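Side-chain contacts in glycosaminoglycan xylosylkinase (Hydra vulgaris, PDB 5XOM), which probably phosphorylates a xylose in the glycosaminoglycan linker of proteoglycans, as a Fam20 member of the protein-kinase-like superfamily: residues 140-145 and 292-297; 147-152 and 260-265; 268-271 and 277-280. All coordinates share one frame; numbering follows the deposited sequence.

How the contacts relate
All three contacts are buried and polar, their centres 6 to 11 Å apart, though R278 of contact 3 is partly exposed. Contact 1, the most central, its centre about 5 Å from that of the chain, ties helix 132-144 to the loop after strand 289-292 by one imidazole-carboxylate hydrogen bond. Contacts 2 and 3 share helix 259-273 and are ionic: 260-265 meets the loop after helix 132-144 through a branched salt-bridge network, whereas 268-271 meets the loop after its own helix through a flat two-bond pair. R149 links contacts 1 and 2 through its backbone, O taking H294 N and N meeting side-chain D142 OD2; R278 links contact 3 to N297 and L295 of contact 1.

Contact 1: residues 140-145 and 292-297; sequences HLDRLL and VIHLDN
Between 140-145 and 292-297 only D142 and H294 touch, joined by a single hydrogen bond. H294 ND1 gives its proton to D142 OD2 at 3.0 Å; the angle at the hydrogen, 141°, shows a bent bond. The imidazole meets the oxygen on its anti side and somewhat out of the carboxylate plane, while the oxygen is itself tilted from the ring plane. The two flat groups stand almost perpendicular, 89° apart. D142 reaches over because its CG lies anti to the backbone N (chi1 166°), which carries the carboxylate out from the helix.

Further polar bonds fix both partners. D142 OD2 also accepts the backbone N of R149, and H294 NE2 pairs with T266 OG1, so both ring nitrogens are engaged. On the backbone, H294 is the centre of an inverse gamma turn, closed by a weak bond from L295 N to I293 O (3.2 Å). N297 ND2 bonds to H294 O at 2.9 Å, approaching from above the carbonyl plane, and N297 N adds a second tie to helix 132-144 at E135 OE1. Ring stacking adds to this, F269 of helix 259-273 lying against the imidazole. A leucine in place of H294 would probably leave D142 OD2 without its side-chain donor and T266 without its imidazole partner.

In a kinase-like fold, segment 292-297 probably contains the counterpart of the DFG motif, at D296-N297, and helix 132-144 probably corresponds to αC. With both nitrogens occupied and F269 against it, the buried imidazole is probably held in one rotation, joining that helix, helix 259-273 and the loop through a single side chain.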
# COMPACT_ATOMS: atom_id res chain seq x y z
N HIS A 140 -13.48 8.89 6.10
CA HIS A 140 -13.25 7.48 6.40
C HIS A 140 -14.32 6.59 5.79
O HIS A 140 -14.03 5.45 5.41
CB HIS A 140 -13.16 7.26 7.91
CG HIS A 140 -11.91 7.81 8.49
ND1 HIS A 140 -10.68 7.20 8.31
CD2 HIS A 140 -11.67 8.92 9.23
CE1 HIS A 140 -9.75 7.91 8.92
NE2 HIS A 140 -10.32 8.96 9.49
N LEU A 141 -15.56 7.08 5.68
CA LEU A 141 -16.57 6.25 5.04
C LEU A 141 -16.29 6.13 3.55
O LEU A 141 -16.59 5.09 2.95
CB LEU A 141 -17.97 6.82 5.29
CG LEU A 141 -19.06 6.13 4.48
CD1 LEU A 141 -19.39 4.81 5.18
CD2 LEU A 141 -20.31 6.98 4.34
N ASP A 142 -15.68 7.15 2.96
CA ASP A 142 -15.32 7.10 1.54
C ASP A 142 -14.30 6.00 1.27
O ASP A 142 -14.40 5.29 0.27
CB ASP A 142 -14.78 8.47 1.11
CG ASP A 142 -14.07 8.43 -0.23
OD1 ASP A 142 -12.85 8.17 -0.25
OD2 ASP A 142 -14.72 8.68 -1.26
N ARG A 143 -13.34 5.81 2.19
CA ARG A 143 -12.40 4.70 2.06
C ARG A 143 -13.07 3.37 2.39
O ARG A 143 -12.85 2.37 1.69
CB ARG A 143 -11.20 4.94 2.97
CG ARG A 143 -10.52 6.27 2.72
CD ARG A 143 -9.22 6.39 3.48
NE ARG A 143 -8.22 5.47 2.95
CZ ARG A 143 -7.68 4.48 3.65
NH1 ARG A 143 -8.04 4.28 4.91
NH2 ARG A 143 -6.78 3.69 3.09
N LEU A 144 -13.90 3.34 3.44
CA LEU A 144 -14.56 2.10 3.85
C LEU A 144 -15.43 1.54 2.73
O LEU A 144 -15.47 0.32 2.52
CB LEU A 144 -15.38 2.34 5.12
CG LEU A 144 -16.24 1.18 5.63
CD1 LEU A 144 -15.35 -0.01 5.95
CD2 LEU A 144 -17.05 1.60 6.86
N LEU A 145 -16.15 2.41 2.02
CA LEU A 145 -17.00 1.94 0.93
C LEU A 145 -16.24 1.71 -0.37
O LEU A 145 -16.86 1.29 -1.35
CB LEU A 145 -18.14 2.93 0.68
CG LEU A 145 -19.14 3.19 1.80
CD1 LEU A 145 -20.03 4.38 1.44
CD2 LEU A 145 -19.96 1.94 2.09
N VAL A 292 -15.80 12.43 -10.54
CA VAL A 292 -16.39 13.33 -9.56
C VAL A 292 -15.84 13.00 -8.19
O VAL A 292 -15.84 11.83 -7.77
CB VAL A 292 -17.93 13.21 -9.59
CG1 VAL A 292 -18.57 14.17 -8.58
CG2 VAL A 292 -18.46 13.43 -11.00
N ILE A 293 -15.34 14.01 -7.48
CA ILE A 293 -14.67 13.79 -6.21
C ILE A 293 -15.58 14.22 -5.07
O ILE A 293 -16.46 15.08 -5.23
CB ILE A 293 -13.30 14.51 -6.12
CG1 ILE A 293 -13.45 16.01 -6.34
CG2 ILE A 293 -12.31 13.90 -7.10
CD1 ILE A 293 -12.16 16.78 -6.12
N HIS A 294 -15.37 13.60 -3.91
CA HIS A 294 -16.15 13.89 -2.71
C HIS A 294 -15.43 14.98 -1.92
O HIS A 294 -14.77 14.75 -0.90
CB HIS A 294 -16.35 12.63 -1.89
CG HIS A 294 -17.14 11.56 -2.63
ND1 HIS A 294 -17.08 10.21 -2.29
CD2 HIS A 294 -18.01 11.68 -3.67
CE1 HIS A 294 -17.87 9.55 -3.10
NE2 HIS A 294 -18.44 10.41 -3.93
N LEU A 295 -15.57 16.20 -2.42
CA LEU A 295 -14.92 17.37 -1.83
C LEU A 295 -15.99 18.25 -1.19
O LEU A 295 -17.08 18.43 -1.74
CB LEU A 295 -14.13 18.11 -2.91
CG LEU A 295 -13.44 19.42 -2.54
CD1 LEU A 295 -12.43 19.12 -1.46
CD2 LEU A 295 -12.74 19.96 -3.79
N ASP A 296 -15.68 18.75 0.01
CA ASP A 296 -16.61 19.49 0.86
C ASP A 296 -17.83 18.64 1.21
O ASP A 296 -18.90 18.78 0.60
CB ASP A 296 -17.05 20.80 0.19
CG ASP A 296 -17.90 21.68 1.11
OD1 ASP A 296 -18.13 22.86 0.75
OD2 ASP A 296 -18.33 21.22 2.20
N ASN A 297 -17.69 17.77 2.20
CA ASN A 297 -18.76 16.88 2.63
C ASN A 297 -19.32 17.28 3.99
O ASN A 297 -19.94 16.45 4.66
CB ASN A 297 -18.26 15.44 2.66
CG ASN A 297 -17.55 15.04 1.39
OD1 ASN A 297 -18.06 15.24 0.29
ND2 ASN A 297 -16.35 14.46 1.52

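Contact 2: residues 147-152 and 260-265; sequences FYRAPP and LLDLID
R149 runs across D265 at about a right angle, its chain extended from CG to NE so that the guanidinium reaches helix 259-273. NH1 bonds to D265 OD2 at 3.0 Å through the anti lone pair, and NH2 adds a weak bond of 3.4 Å to the same oxygen. Both nitrogens use one oxygen, OD2, and the guanidinium and carboxylate planes are 50° apart, unlike a coplanar side-by-side pair. D262 lies one turn earlier: its OD1 is 3.9 Å from R149 NH1, a long salt bridge well out of the guanidinium plane that works by charge alone. A water accepts from R149 NH1 and donates to D262 O.

R149, D262 and D265 thus form a salt-bridge network, extended by R322, which pairs with both aspartates, and by R60 on D262. It joins the loop between helix 132-144 and strand 153-159 to helix 259-273, consistent with the αC-β4 loop meeting helix αE in protein kinases.

F147 lies over one guanidinium face, its CD1 3.8 Å above the centre, while R149 NE bonds to F147 O. The same ring approaches D265 obliquely, CE1 3.8 Å from D265 CG. D265 OD1 is taken by T325 OG1.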
# COMPACT_ATOMS: atom_id res chain seq x y z
N PHE A 147 -14.81 3.94 -2.38
CA PHE A 147 -14.88 5.00 -3.39
C PHE A 147 -13.51 5.65 -3.60
O PHE A 147 -13.11 5.89 -4.74
CB PHE A 147 -15.92 6.05 -2.99
CG PHE A 147 -17.34 5.59 -3.12
CD1 PHE A 147 -17.78 4.95 -4.27
CD2 PHE A 147 -18.25 5.79 -2.09
CE1 PHE A 147 -19.09 4.53 -4.40
CE2 PHE A 147 -19.57 5.37 -2.22
CZ PHE A 147 -19.98 4.73 -3.37
N TYR A 148 -12.80 5.95 -2.51
CA TYR A 148 -11.46 6.55 -2.55
C TYR A 148 -11.44 7.87 -3.33
O TYR A 148 -10.48 8.16 -4.06
CB TYR A 148 -10.43 5.55 -3.10
CG TYR A 148 -10.28 4.30 -2.24
CD1 TYR A 148 -9.68 4.37 -0.99
CD2 TYR A 148 -10.76 3.07 -2.67
CE1 TYR A 148 -9.55 3.24 -0.19
CE2 TYR A 148 -10.64 1.93 -1.87
CZ TYR A 148 -10.04 2.03 -0.64
OH TYR A 148 -9.92 0.91 0.15
N ARG A 149 -12.47 8.69 -3.16
CA ARG A 149 -12.63 9.96 -3.87
C ARG A 149 -12.61 11.17 -2.96
O ARG A 149 -12.96 12.27 -3.42
CB ARG A 149 -13.94 9.96 -4.65
CG ARG A 149 -13.99 8.82 -5.55
CD ARG A 149 -15.32 8.59 -6.20
NE ARG A 149 -15.28 7.22 -6.64
CZ ARG A 149 -16.22 6.59 -7.32
NH1 ARG A 149 -17.34 7.21 -7.70
NH2 ARG A 149 -16.02 5.33 -7.64
N ALA A 150 -12.27 11.01 -1.69
CA ALA A 150 -12.28 12.10 -0.73
C ALA A 150 -10.85 12.43 -0.30
O ALA A 150 -10.08 11.51 0.01
CB ALA A 150 -13.12 11.73 0.50
N PRO A 151 -10.48 13.70 -0.26
CA PRO A 151 -9.16 14.09 0.22
C PRO A 151 -9.02 13.75 1.75
O PRO A 151 -10.01 13.79 2.46
CB PRO A 151 -9.09 15.60 -0.01
CG PRO A 151 -10.34 15.99 -0.66
CD PRO A 151 -11.30 14.86 -0.68
N PRO A 152 -7.81 13.43 2.16
CA PRO A 152 -7.59 13.12 3.60
C PRO A 152 -8.04 14.24 4.54
O PRO A 152 -7.83 15.43 4.28
CB PRO A 152 -6.07 12.91 3.68
CG PRO A 152 -5.68 12.44 2.31
CD PRO A 152 -6.72 12.93 1.31
N LEU A 260 -22.21 10.01 -15.33
CA LEU A 260 -23.52 9.78 -14.71
C LEU A 260 -23.45 8.69 -13.65
O LEU A 260 -24.07 8.81 -12.59
CB LEU A 260 -24.57 9.45 -15.78
CG LEU A 260 -25.93 9.03 -15.23
CD1 LEU A 260 -26.65 10.22 -14.64
CD2 LEU A 260 -26.78 8.42 -16.35
N LEU A 261 -22.67 7.64 -13.90
CA LEU A 261 -22.49 6.62 -12.87
C LEU A 261 -21.73 7.19 -11.67
O LEU A 261 -21.96 6.76 -10.53
CB LEU A 261 -21.78 5.40 -13.43
CG LEU A 261 -22.60 4.55 -14.41
CD1 LEU A 261 -21.77 3.37 -14.90
CD2 LEU A 261 -23.89 4.09 -13.74
N ASP A 262 -20.82 8.14 -11.90
CA ASP A 262 -20.18 8.82 -10.78
C ASP A 262 -21.20 9.55 -9.93
O ASP A 262 -21.18 9.47 -8.69
CB ASP A 262 -19.10 9.79 -11.27
CG ASP A 262 -17.79 9.09 -11.61
OD1 ASP A 262 -17.72 7.84 -11.54
OD2 ASP A 262 -16.81 9.80 -11.94
N LEU A 263 -22.12 10.29 -10.57
CA LEU A 263 -23.12 11.01 -9.79
C LEU A 263 -24.06 10.07 -9.05
O LEU A 263 -24.56 10.42 -7.98
CB LEU A 263 -23.93 11.95 -10.69
CG LEU A 263 -23.19 13.09 -11.39
CD1 LEU A 263 -24.14 13.91 -12.24
CD2 LEU A 263 -22.46 13.97 -10.39
N ILE A 264 -24.29 8.88 -9.59
CA ILE A 264 -25.12 7.90 -8.88
C ILE A 264 -24.36 7.33 -7.69
O ILE A 264 -24.92 7.19 -6.59
CB ILE A 264 -25.60 6.81 -9.86
CG1 ILE A 264 -26.45 7.45 -10.96
CG2 ILE A 264 -26.39 5.75 -9.12
CD1 ILE A 264 -26.93 6.49 -12.05
N ASP A 265 -23.07 7.00 -7.87
CA ASP A 265 -22.21 6.65 -6.73
C ASP A 265 -22.28 7.72 -5.65
O ASP A 265 -22.49 7.42 -4.47
CB ASP A 265 -20.75 6.50 -7.18
CG ASP A 265 -20.46 5.17 -7.85
OD1 ASP A 265 -21.30 4.25 -7.79
OD2 ASP A 265 -19.35 5.04 -8.43
O HOH W 1 -18.01 10.05 -8.01

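Contact 3: residues 268-271 and 277-280; sequences IFDF and DRHH
D270 and R278 meet side-on as a two-bond salt bridge between helix 259-273 and the loop that follows it. R278 NE bonds to D270 OD2 at 2.6 Å and R278 NH2 to D270 OD1 at 2.8 Å, both nearly straight (170° and 171° at the hydrogens). Each oxygen uses its syn lone pair, and the planes of carboxylate and guanidinium are only 4° apart, so the four atoms lie nearly in one plane. The side chain of R278 leaves the backbone with CG anti to N and bends at chi3, turning its NE edge toward the helix.

R278 also reaches contact 1: NH2 bonds to N297 OD1 and NH1 to L295 O. All three nitrogens therefore have acceptors, and both D270 oxygens are met by R278. F269 CE2 comes within 4.4 Å of R278 NH2, which lies near the plane of the ring at its edge. R278 is the centre of an inverse gamma turn, closed by a weak bond from H279 N to D277 O (3.0 Å).

Next along the loop, H279 ND1 and H280 ND1 share a hydrogen bond of 2.9 Å in which either may be the donor. D277 bonds to Y231 OH through OD1 and pairs with K299 through OD2. The DRHH sequence fits the segment that forms the catalytic loop in Fam20 kinases.

Two nearly straight bonds to D270 plus the two to N297 and L295 are likely to fix the guanidinium's rotation, so R278 couples this loop both to the end of helix 259-273 and to segment 292-297.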
# COMPACT_ATOMS: atom_id res chain seq x y z
N ILE A 268 -25.46 8.00 -3.59
CA ILE A 268 -25.52 6.99 -2.54
C ILE A 268 -24.67 7.43 -1.35
O ILE A 268 -25.10 7.34 -0.19
CB ILE A 268 -25.07 5.63 -3.08
CG1 ILE A 268 -26.12 5.06 -4.04
CG2 ILE A 268 -24.77 4.65 -1.95
CD1 ILE A 268 -25.62 3.88 -4.85
N PHE A 269 -23.45 7.91 -1.62
CA PHE A 269 -22.58 8.37 -0.55
C PHE A 269 -23.19 9.56 0.18
O PHE A 269 -23.19 9.62 1.41
CB PHE A 269 -21.21 8.72 -1.15
CG PHE A 269 -20.26 9.40 -0.20
CD1 PHE A 269 -19.53 8.67 0.73
CD2 PHE A 269 -20.05 10.77 -0.28
CE1 PHE A 269 -18.63 9.29 1.58
CE2 PHE A 269 -19.14 11.41 0.58
CZ PHE A 269 -18.43 10.65 1.51
N ASP A 270 -23.75 10.52 -0.57
CA ASP A 270 -24.37 11.68 0.05
C ASP A 270 -25.62 11.30 0.84
O ASP A 270 -25.92 11.92 1.87
CB ASP A 270 -24.71 12.73 -1.01
CG ASP A 270 -23.49 13.56 -1.41
OD1 ASP A 270 -22.54 13.66 -0.60
OD2 ASP A 270 -23.49 14.11 -2.53
N PHE A 271 -26.36 10.30 0.36
CA PHE A 271 -27.55 9.85 1.07
C PHE A 271 -27.19 9.22 2.41
O PHE A 271 -27.89 9.44 3.40
CB PHE A 271 -28.35 8.88 0.21
CG PHE A 271 -29.46 8.18 0.95
CD1 PHE A 271 -30.59 8.87 1.35
CD2 PHE A 271 -29.34 6.84 1.28
CE1 PHE A 271 -31.61 8.21 2.05
CE2 PHE A 271 -30.35 6.19 1.98
CZ PHE A 271 -31.48 6.87 2.36
N ASP A 277 -26.74 18.91 -0.03
CA ASP A 277 -26.31 20.25 -0.42
C ASP A 277 -25.24 20.23 -1.51
O ASP A 277 -24.54 21.23 -1.71
CB ASP A 277 -25.78 20.97 0.82
CG ASP A 277 -25.71 22.48 0.65
OD1 ASP A 277 -26.73 23.09 0.24
OD2 ASP A 277 -24.64 23.06 0.93
N ARG A 278 -25.13 19.15 -2.28
CA ARG A 278 -24.19 19.12 -3.40
C ARG A 278 -24.89 19.65 -4.66
O ARG A 278 -25.17 18.93 -5.62
CB ARG A 278 -23.62 17.72 -3.60
CG ARG A 278 -22.29 17.73 -4.36
CD ARG A 278 -21.67 16.34 -4.47
NE ARG A 278 -21.48 15.70 -3.17
CZ ARG A 278 -20.40 15.86 -2.41
NH1 ARG A 278 -19.41 16.65 -2.81
NH2 ARG A 278 -20.31 15.24 -1.24
N HIS A 279 -25.16 20.96 -4.65
CA HIS A 279 -25.84 21.59 -5.78
C HIS A 279 -24.91 21.78 -6.97
O HIS A 279 -25.37 21.77 -8.12
CB HIS A 279 -26.45 22.93 -5.34
CG HIS A 279 -25.50 23.82 -4.60
ND1 HIS A 279 -24.48 24.50 -5.22
CD2 HIS A 279 -25.44 24.15 -3.29
CE1 HIS A 279 -23.81 25.20 -4.31
NE2 HIS A 279 -24.37 25.01 -3.14
N HIS A 280 -23.61 21.95 -6.72
CA HIS A 280 -22.59 21.89 -7.75
C HIS A 280 -21.62 20.77 -7.39
O HIS A 280 -21.23 20.63 -6.23
CB HIS A 280 -21.82 23.21 -7.88
CG HIS A 280 -22.59 24.31 -8.52
ND1 HIS A 280 -23.67 24.92 -7.92
CD2 HIS A 280 -22.45 24.91 -9.73
CE1 HIS A 280 -24.16 25.85 -8.72
NE2 HIS A 280 -23.43 25.87 -9.82